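Local structure of enolase-phosphatase E1 (Saccharomyces cerevisiae, 2G80) at residues A[36-41]-A[142-147]; A[149-154]-A[176-181]; A[74-79]-A[106-111]; A[54-59]-A[110-115]. The protein probably catalyses the magnesium-dependent enolization and dephosphorylation of 2,3-diketo-5-methylthiopentyl-1-phosphate to an acireductone in the methionine salvage pathway. All blocks are in the same frame, centred on the assembly; numbering follows the deposited sequence.

Overall arrangement
From the N terminus, the chain runs through strand 33-36 into the metal-binding loop 36-41, which meets 142-147 in contact 1 and so closes a loop of 100 residues, mostly helical. Contacts 3 and 4 are nested inside that loop and belong to the helical part of the fold. In contact 4, helix 46-65 crosses helix 103-118; in contact 3, helix 72-78 packs on an earlier turn of the same helix 103-118, and the two share Gly110 and Tyr111. Contact 2 opens only after contact 1 has closed, fastening helix 148-156 to strand 177-179 of the parallel sheet. Leu153 of contact 2 also touches helix 103-118, joining the core to the helical part.

Contact 1: residues A[36-41]-A[142-147]; sequences LDIEGT and IYSSGS. With MG (magnesium ion), chain E.
Glu39 and Ser144 meet through a side-chain hydrogen bond, Ser144 OG donating to Glu39 OE1 at 3.0 Å on the syn side of the carboxylate, 25° out of its plane. The glutamate chain is bent at chi2 (91°), which carries its carboxylate back toward the serine. Water 1 links this carboxylate to the metal: it is a ligand of the magnesium ion and hydrogen-bonds to Glu39 OE1 and Asp37 OD1. Water 2 lies between Glu39 OE1 and the backbone N of Ser145. The ion itself is held by Asp37 OD2 at 2.2 Å, by Glu39 O at 2.1 Å, by three waters and by Asp212. This is the active-site end of the HAD fold, where the Asp-x-Glu loop after strand 33-36 faces the end of the neighbouring strand 140-143; Ser144 and Ser145 are predicted to bind substrate. Thr41 OG1 donates to the metal-bound OD2 of Asp37 from the anti side, and Lys187, a predicted substrate residue, forms a salt bridge with OD1, so both carboxylate oxygens are engaged. Behind this shell strands 33-36 and 140-143 pair in parallel, Leu36 bridging to Ile142, with Tyr143 N donating to Leu36 O at 3.0 Å and nearly straight (171°). A CA-H...O contact from Asp37 CA to Tyr143 O, 3.5 Å, continues the pairing. The side chains of Ile38 and Ile142 cross at about a right angle, Ile38 CG1 lying 3.5 Å from Ile142 CG2, while Ile38 CD1 presses on Ser144 CB at 3.5 Å. Gln151 and Phe155 of helix 148-156 cover Ile38.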
# COMPACT_ATOMS: atom_id res chain seq x y z
N LEU A 36 -4.02 9.63 -2.49
CA LEU A 36 -4.07 9.01 -1.16
C LEU A 36 -2.89 8.11 -0.88
O LEU A 36 -2.54 7.27 -1.70
CB LEU A 36 -5.34 8.17 -1.01
CG LEU A 36 -6.69 8.85 -1.26
CD1 LEU A 36 -7.80 7.79 -1.11
CD2 LEU A 36 -6.92 9.97 -0.31
N ASP A 37 -2.28 8.33 0.28
CA ASP A 37 -1.34 7.39 0.86
C ASP A 37 -2.19 6.17 1.34
O ASP A 37 -3.42 6.33 1.54
CB ASP A 37 -0.65 8.03 2.05
CG ASP A 37 0.25 7.06 2.80
OD1 ASP A 37 0.99 6.28 2.13
OD2 ASP A 37 0.20 7.09 4.04
N ILE A 38 -1.57 4.99 1.49
CA ILE A 38 -2.27 3.80 2.00
C ILE A 38 -2.17 3.64 3.52
O ILE A 38 -3.15 3.82 4.23
CB ILE A 38 -1.83 2.46 1.31
CG1 ILE A 38 -2.19 2.52 -0.18
CG2 ILE A 38 -2.56 1.22 1.97
CD1 ILE A 38 -1.73 1.38 -1.03
N GLU A 39 -0.96 3.32 3.98
CA GLU A 39 -0.71 2.88 5.37
C GLU A 39 -0.82 4.01 6.34
O GLU A 39 -0.14 5.00 6.19
CB GLU A 39 0.65 2.15 5.48
CG GLU A 39 0.87 0.98 4.45
CD GLU A 39 1.54 1.37 3.08
OE1 GLU A 39 1.43 2.54 2.58
OE2 GLU A 39 2.18 0.46 2.50
N GLY A 40 -1.68 3.90 7.35
CA GLY A 40 -1.93 5.00 8.31
C GLY A 40 -2.86 6.09 7.77
O GLY A 40 -3.17 7.06 8.46
N THR A 41 -3.35 5.91 6.53
CA THR A 41 -4.22 6.88 5.86
C THR A 41 -5.58 6.23 5.52
O THR A 41 -6.59 6.70 5.98
CB THR A 41 -3.49 7.46 4.65
OG1 THR A 41 -2.28 8.07 5.11
CG2 THR A 41 -4.34 8.51 3.95
N ILE A 142 -3.85 6.49 -6.00
CA ILE A 142 -3.12 5.96 -4.85
C ILE A 142 -1.61 6.15 -5.10
O ILE A 142 -1.17 6.03 -6.24
CB ILE A 142 -3.46 4.45 -4.62
CG1 ILE A 142 -4.98 4.21 -4.56
CG2 ILE A 142 -2.81 3.92 -3.34
CD1 ILE A 142 -5.73 4.88 -3.41
N TYR A 143 -0.87 6.53 -4.04
CA TYR A 143 0.60 6.61 -4.05
C TYR A 143 1.12 5.91 -2.80
O TYR A 143 0.83 6.37 -1.69
CB TYR A 143 1.10 8.05 -4.11
CG TYR A 143 2.61 8.28 -4.22
CD1 TYR A 143 3.46 7.39 -4.92
CD2 TYR A 143 3.18 9.47 -3.76
CE1 TYR A 143 4.84 7.64 -5.07
CE2 TYR A 143 4.54 9.75 -3.94
CZ TYR A 143 5.37 8.84 -4.58
OH TYR A 143 6.69 9.13 -4.70
N SER A 144 1.88 4.83 -2.97
CA SER A 144 2.40 4.03 -1.84
C SER A 144 3.80 3.46 -2.08
O SER A 144 4.26 3.44 -3.19
CB SER A 144 1.41 2.88 -1.57
OG SER A 144 1.73 2.17 -0.38
N SER A 145 4.47 3.00 -1.01
CA SER A 145 5.79 2.30 -1.13
C SER A 145 5.60 0.91 -1.75
O SER A 145 6.51 0.40 -2.42
CB SER A 145 6.50 2.18 0.23
OG SER A 145 5.70 1.47 1.17
N GLY A 146 4.43 0.31 -1.56
CA GLY A 146 4.10 -0.98 -2.18
C GLY A 146 3.95 -0.80 -3.67
O GLY A 146 3.46 0.26 -4.12
N SER A 147 4.32 -1.82 -4.45
CA SER A 147 4.26 -1.74 -5.92
C SER A 147 2.80 -1.64 -6.38
O SER A 147 1.88 -2.04 -5.65
CB SER A 147 4.91 -2.95 -6.60
OG SER A 147 4.04 -4.08 -6.54
MG MG E . 1.49 6.25 5.57
O HOH W 1 2.21 4.96 4.24
O HOH W 2 3.80 4.54 1.63
O HOH W 3 2.87 7.57 4.77
O HOH W 4 2.60 5.62 7.06

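Contact 2: residues A[149-154]-A[176-181]; sequences KAQKLL and DGYFDI
Tyr178 and Gln151 bury the most surface here, with Lys152 next. The glutamine reaches from helix 148-156 to strand 177-179 with its chain extended beyond CG (chi2 175°), and its NE2 donates to Phe179 O at 2.9 Å. The bond is straight at the hydrogen (174°) and lies in the amide plane, yet it arrives above the plane of the Phe179 carbonyl. Gln151 and Tyr178 run antiparallel alongside one another, amide and ring planes 61° apart, which brings Gln151 OE1 to the ring edge, in its plane, 3.5 Å from Tyr178 CD2. Over one face of that ring runs the aliphatic chain of Lys152: CG makes a CH-pi contact, 3.7 Å from the centroid of the Tyr178 ring, and CE continues past the ring's rim, 3.7 Å from Tyr178 CD1. Helix and strand belong to the beta-alpha-beta unit 140-143, 148-156, 177-179, and their axes run 8.8 Å apart at closest. Gln151 NE2 also donates to Gly146 O, so one amide nitrogen ties the helix to the edge strand and to the loop after strand 140-143, whose Ser144 and Ser145 are predicted to bind substrate. The amide is therefore held firmly through its nitrogen, whereas OE1 is buried against the tyrosine without a polar partner in the model, probably at some energetic cost.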
# COMPACT_ATOMS: atom_id res chain seq x y z
N LYS A 149 1.08 -3.43 -8.48
CA LYS A 149 0.47 -4.77 -8.49
C LYS A 149 -0.01 -5.14 -7.08
O LYS A 149 -1.12 -5.63 -6.91
CB LYS A 149 1.48 -5.79 -9.05
CG LYS A 149 0.96 -7.20 -9.34
CD LYS A 149 1.98 -7.98 -10.22
CE LYS A 149 1.50 -9.39 -10.60
NZ LYS A 149 2.57 -10.10 -11.38
N ALA A 150 0.81 -4.84 -6.07
CA ALA A 150 0.45 -5.06 -4.68
C ALA A 150 -0.71 -4.19 -4.19
O ALA A 150 -1.55 -4.63 -3.38
CB ALA A 150 1.67 -4.83 -3.78
N GLN A 151 -0.75 -2.95 -4.66
CA GLN A 151 -1.85 -2.02 -4.34
C GLN A 151 -3.16 -2.53 -4.94
O GLN A 151 -4.16 -2.61 -4.25
CB GLN A 151 -1.55 -0.63 -4.89
CG GLN A 151 -0.34 0.08 -4.29
CD GLN A 151 -0.02 1.40 -4.98
OE1 GLN A 151 -0.92 2.10 -5.46
NE2 GLN A 151 1.25 1.77 -5.00
N LYS A 152 -3.13 -2.86 -6.23
CA LYS A 152 -4.30 -3.39 -6.94
C LYS A 152 -4.88 -4.65 -6.28
O LYS A 152 -6.10 -4.81 -6.19
CB LYS A 152 -3.96 -3.71 -8.40
CG LYS A 152 -3.80 -2.52 -9.28
CD LYS A 152 -3.44 -2.98 -10.71
CE LYS A 152 -3.16 -1.78 -11.66
NZ LYS A 152 -2.84 -2.20 -13.06
N LEU A 153 -3.98 -5.53 -5.85
CA LEU A 153 -4.31 -6.74 -5.11
C LEU A 153 -4.97 -6.38 -3.77
O LEU A 153 -6.03 -6.92 -3.43
CB LEU A 153 -3.03 -7.56 -4.93
CG LEU A 153 -3.17 -8.99 -4.43
CD1 LEU A 153 -3.94 -9.84 -5.47
CD2 LEU A 153 -1.77 -9.51 -4.10
N LEU A 154 -4.38 -5.44 -3.03
CA LEU A 154 -4.99 -4.95 -1.74
C LEU A 154 -6.41 -4.39 -1.91
O LEU A 154 -7.32 -4.75 -1.15
CB LEU A 154 -4.10 -3.86 -1.11
CG LEU A 154 -4.45 -3.35 0.30
CD1 LEU A 154 -3.18 -2.91 1.08
CD2 LEU A 154 -5.53 -2.24 0.36
N ASP A 176 -8.74 5.44 -9.98
CA ASP A 176 -8.34 5.87 -11.32
C ASP A 176 -6.88 5.62 -11.67
O ASP A 176 -6.49 5.68 -12.85
CB ASP A 176 -8.75 7.32 -11.52
CG ASP A 176 -10.24 7.48 -11.34
OD1 ASP A 176 -10.99 7.00 -12.22
OD2 ASP A 176 -10.66 7.97 -10.28
N GLY A 177 -6.06 5.34 -10.67
CA GLY A 177 -4.65 5.09 -10.92
C GLY A 177 -3.87 4.81 -9.66
O GLY A 177 -4.34 5.05 -8.57
N TYR A 178 -2.67 4.30 -9.86
CA TYR A 178 -1.78 3.85 -8.80
C TYR A 178 -0.40 4.33 -9.12
O TYR A 178 0.01 4.24 -10.27
CB TYR A 178 -1.74 2.31 -8.76
CG TYR A 178 -3.09 1.67 -8.69
CD1 TYR A 178 -3.80 1.35 -9.86
CD2 TYR A 178 -3.68 1.37 -7.47
CE1 TYR A 178 -5.09 0.76 -9.80
CE2 TYR A 178 -4.97 0.78 -7.39
CZ TYR A 178 -5.65 0.49 -8.56
OH TYR A 178 -6.90 -0.08 -8.51
N PHE A 179 0.32 4.78 -8.11
CA PHE A 179 1.71 5.20 -8.24
C PHE A 179 2.56 4.53 -7.15
O PHE A 179 2.10 4.31 -6.03
CB PHE A 179 1.83 6.74 -8.15
CG PHE A 179 1.10 7.45 -9.26
CD1 PHE A 179 1.66 7.54 -10.53
CD2 PHE A 179 -0.14 8.05 -9.04
CE1 PHE A 179 0.98 8.19 -11.58
CE2 PHE A 179 -0.82 8.72 -10.07
CZ PHE A 179 -0.26 8.77 -11.36
N ASP A 180 3.80 4.19 -7.51
CA ASP A 180 4.74 3.62 -6.54
C ASP A 180 6.11 4.32 -6.68
O ASP A 180 6.28 5.27 -7.47
CB ASP A 180 4.77 2.06 -6.63
CG ASP A 180 5.34 1.52 -7.96
OD1 ASP A 180 6.17 2.17 -8.62
OD2 ASP A 180 4.98 0.40 -8.36
N ILE A 181 7.07 3.85 -5.90
CA ILE A 181 8.44 4.41 -5.90
C ILE A 181 9.08 4.25 -7.29
O ILE A 181 9.77 5.15 -7.74
CB ILE A 181 9.36 3.74 -4.86
CG1 ILE A 181 8.76 3.79 -3.44
CG2 ILE A 181 10.83 4.29 -4.91
CD1 ILE A 181 8.30 5.11 -2.98

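Contact 3: residues A[74-79]-A[106-111]; sequences SNILSQ and KQLQGY
In the helical insertion between the first two strands of the HAD core, consistent with a cap, helix 72-78 lies nearly antiparallel to helix 103-118, the short axes 9.8 Å apart at closest and inclined at 156°. Ile76 carries most of the contact. Its CG2 branch sits over the backbone of the facing helix, 3.8 Å from Leu108 N and 3.9 Å from Leu108 CB, and also reaches Gln107 CB at 4.1 Å. The other branch slants across toward the next turn of the partner helix: with CG1 anti to the carbonyl carbon (chi1 -61°) and chi2 extended, CD1 comes to 4.2 Å from Tyr111 CB. Leu77, one residue on, adds a methyl-to-methyl meeting in which its CD2 stands 3.8 Å from Leu108 CD2, the two side chains lying obliquely to each other. No hydrogen bond joins the two segments, and the adhesion is apolar throughout its centre. At the solvent-facing border, Gln107 and Gln79 are exposed and face one another loosely, bordering the hydrophobic patch with polar groups. Around this seam, Leu108 also packs on Phe56 of helix 46-65 and on Ile92 of helix 85-97, while Ile92 touches Leu77 as well; Ile104, earlier on helix 103-118, lies against Ile76, and Val73 of helix 72-78 rests on Leu108 and Tyr111.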
# COMPACT_ATOMS: atom_id res chain seq x y z
N SER A 74 8.78 -21.52 -8.45
CA SER A 74 10.16 -22.05 -8.61
C SER A 74 11.06 -21.06 -9.40
O SER A 74 12.25 -20.91 -9.10
CB SER A 74 10.08 -23.43 -9.28
OG SER A 74 11.34 -24.02 -9.49
N ASN A 75 10.47 -20.41 -10.39
CA ASN A 75 11.13 -19.36 -11.18
C ASN A 75 11.42 -18.14 -10.32
O ASN A 75 12.49 -17.55 -10.44
CB ASN A 75 10.27 -18.97 -12.38
CG ASN A 75 10.02 -20.15 -13.34
OD1 ASN A 75 10.78 -21.13 -13.36
ND2 ASN A 75 8.94 -20.06 -14.12
N ILE A 76 10.49 -17.79 -9.43
CA ILE A 76 10.71 -16.68 -8.48
C ILE A 76 11.84 -17.07 -7.51
O ILE A 76 12.79 -16.33 -7.37
CB ILE A 76 9.42 -16.27 -7.69
CG1 ILE A 76 8.33 -15.79 -8.67
CG2 ILE A 76 9.75 -15.14 -6.67
CD1 ILE A 76 6.95 -15.69 -8.10
N LEU A 77 11.72 -18.25 -6.90
CA LEU A 77 12.69 -18.73 -5.92
C LEU A 77 14.12 -18.84 -6.43
O LEU A 77 15.04 -18.54 -5.68
CB LEU A 77 12.24 -20.05 -5.29
CG LEU A 77 11.06 -19.93 -4.31
CD1 LEU A 77 10.58 -21.32 -3.93
CD2 LEU A 77 11.41 -19.16 -3.04
N SER A 78 14.29 -19.25 -7.69
CA SER A 78 15.60 -19.37 -8.32
C SER A 78 16.33 -18.02 -8.44
O SER A 78 17.55 -18.00 -8.39
CB SER A 78 15.51 -20.04 -9.70
OG SER A 78 14.76 -19.21 -10.59
N GLN A 79 15.59 -16.91 -8.55
CA GLN A 79 16.20 -15.56 -8.63
C GLN A 79 16.84 -15.02 -7.33
O GLN A 79 17.36 -13.91 -7.33
CB GLN A 79 15.22 -14.57 -9.23
CG GLN A 79 14.90 -14.94 -10.69
CD GLN A 79 14.34 -13.78 -11.49
OE1 GLN A 79 13.44 -13.08 -11.04
NE2 GLN A 79 14.86 -13.58 -12.70
N LYS A 106 9.54 -9.21 -2.93
CA LYS A 106 8.24 -8.61 -3.24
C LYS A 106 7.40 -9.42 -4.20
O LYS A 106 6.17 -9.49 -4.03
CB LYS A 106 8.37 -7.16 -3.74
CG LYS A 106 9.14 -6.18 -2.81
CD LYS A 106 8.83 -6.41 -1.34
CE LYS A 106 9.41 -5.41 -0.37
NZ LYS A 106 8.92 -5.80 1.01
N GLN A 107 8.04 -10.04 -5.18
CA GLN A 107 7.35 -10.95 -6.08
C GLN A 107 6.89 -12.19 -5.34
O GLN A 107 5.77 -12.64 -5.53
CB GLN A 107 8.23 -11.37 -7.24
CG GLN A 107 8.51 -10.25 -8.21
CD GLN A 107 9.53 -10.65 -9.21
OE1 GLN A 107 9.46 -11.75 -9.77
NE2 GLN A 107 10.51 -9.79 -9.43
N LEU A 108 7.78 -12.76 -4.53
CA LEU A 108 7.40 -13.95 -3.76
C LEU A 108 6.22 -13.64 -2.82
O LEU A 108 5.29 -14.45 -2.74
CB LEU A 108 8.57 -14.52 -2.99
CG LEU A 108 8.36 -15.86 -2.31
CD1 LEU A 108 8.01 -16.95 -3.34
CD2 LEU A 108 9.59 -16.19 -1.49
N GLN A 109 6.30 -12.48 -2.16
CA GLN A 109 5.21 -11.93 -1.34
C GLN A 109 3.91 -11.74 -2.10
O GLN A 109 2.86 -12.08 -1.59
CB GLN A 109 5.63 -10.60 -0.72
CG GLN A 109 6.61 -10.81 0.40
CD GLN A 109 7.15 -9.55 1.02
OE1 GLN A 109 7.22 -8.49 0.39
NE2 GLN A 109 7.59 -9.68 2.27
N GLY A 110 4.01 -11.19 -3.31
CA GLY A 110 2.88 -11.00 -4.20
C GLY A 110 2.18 -12.31 -4.50
O GLY A 110 0.96 -12.39 -4.39
N TYR A 111 2.97 -13.32 -4.87
CA TYR A 111 2.46 -14.65 -5.17
C TYR A 111 1.70 -15.27 -3.97
O TYR A 111 0.60 -15.77 -4.12
CB TYR A 111 3.63 -15.55 -5.59
CG TYR A 111 3.25 -16.97 -5.89
CD1 TYR A 111 2.86 -17.35 -7.19
CD2 TYR A 111 3.27 -17.93 -4.88
CE1 TYR A 111 2.49 -18.66 -7.47
CE2 TYR A 111 2.89 -19.26 -5.15
CZ TYR A 111 2.51 -19.61 -6.45
OH TYR A 111 2.16 -20.91 -6.72

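Contact 4: residues A[54-59]-A[110-115]; sequences PYFTNK and GYVWAH
Val112 is at the centre of the close-packed part, its two methyls shared among three residues of helix 46-65. CG1 lies 3.7 Å from Tyr55 CE2 and 3.8 Å from Lys59 CB, while Phe56 turns the edge of its ring to the valine, CD1 standing 3.9 Å from Val112 CB, the two side chains crossing at about a right angle. Phe56 CG is anti to its backbone N (chi1 172°), a setting that sends the ring across the interface toward Val112. Trp113 fills the flank: its NE1 is 3.7 Å from Phe56 CB and its CD1 is 4.0 Å from Tyr55 CD2, which meets the indole at the edge. The indole N-H is spent on Leu52 O, one turn earlier in helix 46-65, which helps set the rotation of the indole. The other side is looser and wetter. There Tyr55 OH reaches helix 103-118 through water 5, 2.7 Å away, and the same water donates to Val112 O at 2.6 Å. Exposed His115 approaches the Tyr55 hydroxyl only distantly, and the Lys59 chain folds away toward Gln121, to which its NZ makes a weak hydrogen bond. The two helices, both of the cap-like insertion between the first two HAD core strands, cross at 105°, their short axes 9.9 Å apart; helix 85-97 backs Phe56 with Ile92 and Val96, and Ile122 of the following loop covers Tyr55 and Trp113.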
# COMPACT_ATOMS: atom_id res chain seq x y z
N PRO A 54 3.52 -11.90 8.91
CA PRO A 54 3.32 -13.24 9.54
C PRO A 54 2.65 -14.27 8.64
O PRO A 54 3.05 -15.42 8.64
CB PRO A 54 2.45 -12.93 10.76
CG PRO A 54 2.75 -11.53 11.06
CD PRO A 54 2.91 -10.85 9.75
N TYR A 55 1.65 -13.84 7.88
CA TYR A 55 0.99 -14.71 6.90
C TYR A 55 2.05 -15.27 5.91
O TYR A 55 2.10 -16.49 5.65
CB TYR A 55 -0.18 -13.98 6.16
CG TYR A 55 -0.83 -14.87 5.17
CD1 TYR A 55 -1.86 -15.74 5.55
CD2 TYR A 55 -0.33 -14.97 3.85
CE1 TYR A 55 -2.44 -16.66 4.60
CE2 TYR A 55 -0.88 -15.88 2.92
CZ TYR A 55 -1.94 -16.71 3.29
OH TYR A 55 -2.48 -17.61 2.37
N PHE A 56 2.85 -14.37 5.36
CA PHE A 56 3.91 -14.74 4.42
C PHE A 56 5.01 -15.63 5.04
O PHE A 56 5.37 -16.66 4.45
CB PHE A 56 4.51 -13.48 3.78
CG PHE A 56 5.73 -13.73 2.96
CD1 PHE A 56 5.60 -14.27 1.69
CD2 PHE A 56 7.01 -13.47 3.47
CE1 PHE A 56 6.72 -14.52 0.92
CE2 PHE A 56 8.14 -13.73 2.71
CZ PHE A 56 7.99 -14.26 1.42
N THR A 57 5.54 -15.22 6.21
CA THR A 57 6.59 -16.00 6.90
C THR A 57 6.11 -17.39 7.35
O THR A 57 6.91 -18.34 7.34
CB THR A 57 7.28 -15.23 8.06
OG1 THR A 57 6.33 -14.90 9.08
CG2 THR A 57 7.94 -13.95 7.56
N ASN A 58 4.83 -17.53 7.73
CA ASN A 58 4.26 -18.86 8.05
C ASN A 58 4.18 -19.76 6.80
O ASN A 58 4.30 -20.97 6.91
CB ASN A 58 2.87 -18.77 8.68
CG ASN A 58 2.86 -18.02 10.06
OD1 ASN A 58 3.90 -17.81 10.70
ND2 ASN A 58 1.66 -17.58 10.47
N LYS A 59 3.98 -19.17 5.62
CA LYS A 59 3.94 -19.94 4.34
C LYS A 59 5.32 -20.31 3.72
O LYS A 59 5.40 -21.27 2.97
CB LYS A 59 3.11 -19.18 3.27
CG LYS A 59 1.61 -19.09 3.51
CD LYS A 59 0.91 -20.45 3.39
CE LYS A 59 -0.61 -20.34 3.48
NZ LYS A 59 -1.07 -19.79 4.78
N GLY A 110 4.01 -11.19 -3.31
CA GLY A 110 2.88 -11.00 -4.20
C GLY A 110 2.18 -12.31 -4.50
O GLY A 110 0.96 -12.39 -4.39
N TYR A 111 2.97 -13.32 -4.87
CA TYR A 111 2.46 -14.65 -5.17
C TYR A 111 1.70 -15.27 -3.97
O TYR A 111 0.60 -15.77 -4.12
CB TYR A 111 3.63 -15.55 -5.59
CG TYR A 111 3.25 -16.97 -5.89
CD1 TYR A 111 2.86 -17.35 -7.19
CD2 TYR A 111 3.27 -17.93 -4.88
CE1 TYR A 111 2.49 -18.66 -7.47
CE2 TYR A 111 2.89 -19.26 -5.15
CZ TYR A 111 2.51 -19.61 -6.45
OH TYR A 111 2.16 -20.91 -6.72
N VAL A 112 2.33 -15.23 -2.80
CA VAL A 112 1.74 -15.80 -1.56
C VAL A 112 0.48 -15.01 -1.12
O VAL A 112 -0.55 -15.62 -0.76
CB VAL A 112 2.81 -15.88 -0.43
CG1 VAL A 112 2.22 -16.33 0.90
CG2 VAL A 112 3.94 -16.84 -0.83
N TRP A 113 0.58 -13.69 -1.14
CA TRP A 113 -0.53 -12.81 -0.77
C TRP A 113 -1.68 -12.94 -1.74
O TRP A 113 -2.82 -13.03 -1.28
CB TRP A 113 -0.11 -11.34 -0.61
CG TRP A 113 0.82 -11.08 0.52
CD1 TRP A 113 0.91 -11.78 1.69
CD2 TRP A 113 1.74 -9.98 0.64
NE1 TRP A 113 1.84 -11.22 2.51
CE2 TRP A 113 2.36 -10.10 1.90
CE3 TRP A 113 2.07 -8.89 -0.17
CZ2 TRP A 113 3.34 -9.20 2.36
CZ3 TRP A 113 3.04 -7.97 0.29
CH2 TRP A 113 3.67 -8.14 1.54
N ALA A 114 -1.41 -13.05 -3.04
CA ALA A 114 -2.49 -13.24 -4.01
C ALA A 114 -3.36 -14.45 -3.68
O ALA A 114 -4.58 -14.33 -3.69
CB ALA A 114 -1.98 -13.29 -5.47
N HIS A 115 -2.74 -15.57 -3.35
CA HIS A 115 -3.43 -16.79 -2.97
C HIS A 115 -4.12 -16.60 -1.63
O HIS A 115 -5.21 -17.10 -1.45
CB HIS A 115 -2.49 -18.03 -2.94
CG HIS A 115 -3.14 -19.29 -2.46
ND1 HIS A 115 -4.00 -20.03 -3.24
CD2 HIS A 115 -3.10 -19.92 -1.25
CE1 HIS A 115 -4.45 -21.06 -2.55
NE2 HIS A 115 -3.91 -21.02 -1.34
O HOH W 5 -0.88 -17.98 0.20